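Local coordinates for variant surface glycoprotein MITat 1.13 (PDB 6Z8H), which probably forms part of the dense surface coat of the trypanosome, which helps the parasite evade the host immune response by antigenic variation, at residues Glu101-Thr104 / Ala105-Leu108. Numbering follows the deposited sequence.
Sequences ELAT and ARPL. With SO4 (sulfate ion), chain G.
CB of Arg106 touches O of Leu102 at 3.4 Å, and one guanidinium face is turned loosely over that oxygen. The chain leaves with CG anti to the backbone N (chi1 175°) and bends at chi3 (-70°), which brings NH1 of Arg106 to 4.0 Å from CA of Ala103. NE points the other way, to a sulfate ion probably taken up from the crystallisation liquor. NE of Arg106 donates to sulfate O1 at 2.8 Å, and the sulfur lies at the guanidinium edge, in its plane.

One residue on, the helix is kinked at Pro107. Its ring nitrogen has no hydrogen to give, and CD of Pro107 rests 3.1 Å from O of Ala103. The turn before keeps its bonds: Ala105 N to Glu101 O at 3.0 Å, and Arg106 N to Leu102 O at 2.9 Å. CD1 of Leu108 reaches O of Thr104 at 3.7 Å.

Tyr52 and Arg106 of both subunits bind the sulfate, which therefore bridges the dimer. Ile56 of the second subunit packs on Arg106. The stretch belongs to helix 78-129 of the long VSG helical bundle; Leu102 and Ala105 face helix 34-75, and Leu108 meets the loop at Ala274.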
ATOM      1  N   GLU A 101     -13.527   0.979  12.082  1.00 24.65           N
ATOM      2  CA  GLU A 101     -13.778   0.699  10.678  1.00 24.55           C
ATOM      3  C   GLU A 101     -12.486   0.765   9.878  1.00 24.34           C
ATOM      4  O   GLU A 101     -12.264  -0.049   8.968  1.00 25.77           O
ATOM      5  CB  GLU A 101     -14.810   1.691  10.148  1.00 26.31           C
ATOM      6  CG  GLU A 101     -16.243   1.340  10.577  1.00 26.45           C
ATOM      7  CD  GLU A 101     -17.304   2.331  10.086  1.00 28.38           C
ATOM      8  OE1 GLU A 101     -16.955   3.420   9.559  1.00 30.01           O
ATOM      9  OE2 GLU A 101     -18.496   2.018  10.262  1.00 29.81           O
ATOM     10  N   LEU A 102     -11.663   1.780  10.136  1.00 24.71           N
ATOM     11  CA  LEU A 102     -10.377   1.877   9.458  1.00 24.85           C
ATOM     12  C   LEU A 102      -9.479   0.699   9.790  1.00 24.98           C
ATOM     13  O   LEU A 102      -8.838   0.149   8.896  1.00 25.46           O
ATOM     14  CB  LEU A 102      -9.713   3.217   9.749  1.00 24.81           C
ATOM     15  CG  LEU A 102     -10.295   4.430   9.050  1.00 23.75           C
ATOM     16  CD1 LEU A 102      -9.850   5.728   9.617  1.00 24.40           C
ATOM     17  CD2 LEU A 102      -9.920   4.342   7.552  1.00 25.49           C
ATOM     18  N   ALA A 103      -9.412   0.282  11.053  1.00 25.31           N
ATOM     19  CA  ALA A 103      -8.534  -0.828  11.413  1.00 25.42           C
ATOM     20  C   ALA A 103      -8.981  -2.130  10.757  1.00 27.61           C
ATOM     21  O   ALA A 103      -8.143  -2.943  10.351  1.00 28.05           O
ATOM     22  CB  ALA A 103      -8.490  -0.967  12.933  1.00 28.20           C
ATOM     23  N   THR A 104     -10.292  -2.327  10.599  1.00 27.53           N
ATOM     24  CA  THR A 104     -10.786  -3.522   9.907  1.00 28.72           C
ATOM     25  C   THR A 104     -10.456  -3.464   8.410  1.00 28.73           C
ATOM     26  O   THR A 104     -10.047  -4.470   7.791  1.00 29.55           O
ATOM     27  CB  THR A 104     -12.297  -3.661  10.134  1.00 30.60           C
ATOM     28  OG1 THR A 104     -12.540  -3.839  11.537  1.00 33.19           O
ATOM     29  CG2 THR A 104     -12.906  -4.845   9.372  1.00 30.85           C
ATOM     30  N   ALA A 105     -10.614  -2.282   7.813  1.00 27.24           N
ATOM     31  CA  ALA A 105     -10.369  -2.137   6.386  1.00 26.76           C
ATOM     32  C   ALA A 105      -8.886  -2.217   6.043  1.00 27.44           C
ATOM     33  O   ALA A 105      -8.534  -2.689   4.949  1.00 28.89           O
ATOM     34  CB  ALA A 105     -10.882  -0.787   5.903  1.00 26.88           C
ATOM     35  N   ARG A 106      -8.001  -1.758   6.930  1.00 26.80           N
ATOM     36  CA  ARG A 106      -6.588  -1.555   6.631  1.00 25.12           C
ATOM     37  C   ARG A 106      -5.974  -2.814   6.019  1.00 26.52           C
ATOM     38  O   ARG A 106      -5.418  -2.726   4.912  1.00 26.44           O
ATOM     39  CB  ARG A 106      -5.835  -1.059   7.877  1.00 26.68           C
ATOM     40  CG  ARG A 106      -4.326  -0.934   7.666  1.00 28.87           C
ATOM     41  CD  ARG A 106      -3.641  -0.294   8.885  1.00 30.88           C
ATOM     42  NE  ARG A 106      -3.988   1.127   9.019  1.00 34.96           N
ATOM     43  CZ  ARG A 106      -4.638   1.678  10.042  1.00 36.57           C
ATOM     44  NH1 ARG A 106      -5.010   0.942  11.094  1.00 38.28           N
ATOM     45  NH2 ARG A 106      -4.900   2.993  10.028  1.00 36.26           N
ATOM     46  N   PRO A 107      -6.037  -3.990   6.663  1.00 27.02           N
ATOM     47  CA  PRO A 107      -5.344  -5.155   6.065  1.00 28.55           C
ATOM     48  C   PRO A 107      -5.978  -5.637   4.764  1.00 28.54           C
ATOM     49  O   PRO A 107      -5.291  -6.235   3.927  1.00 29.37           O
ATOM     50  CB  PRO A 107      -5.423  -6.228   7.161  1.00 29.18           C
ATOM     51  CG  PRO A 107      -6.606  -5.797   8.029  1.00 29.48           C
ATOM     52  CD  PRO A 107      -6.585  -4.293   8.004  1.00 28.91           C
ATOM     53  N   LEU A 108      -7.282  -5.433   4.583  1.00 27.22           N
ATOM     54  CA  LEU A 108      -7.927  -5.816   3.329  1.00 27.99           C
ATOM     55  C   LEU A 108      -7.483  -4.908   2.190  1.00 28.35           C
ATOM     56  O   LEU A 108      -7.202  -5.381   1.085  1.00 28.58           O
ATOM     57  CB  LEU A 108      -9.442  -5.751   3.527  1.00 29.47           C
ATOM     58  CG  LEU A 108      -9.984  -6.674   4.617  1.00 30.28           C
ATOM     59  CD1 LEU A 108     -11.448  -6.353   4.909  1.00 30.45           C
ATOM     60  CD2 LEU A 108      -9.837  -8.130   4.242  1.00 33.16           C
TER
HETATM   61  S   SO4 G 505      -2.614   3.339   6.249  1.00 59.85           S
HETATM   62  O1  SO4 G 505      -2.203   2.316   7.172  1.00 59.50           O
HETATM   63  O2  SO4 G 505      -3.753   4.037   6.783  1.00 61.34           O
HETATM   64  O3  SO4 G 505      -2.966   2.737   4.992  1.00 60.16           O
HETATM   65  O4  SO4 G 505      -1.533   4.267   6.051  1.00 60.09           O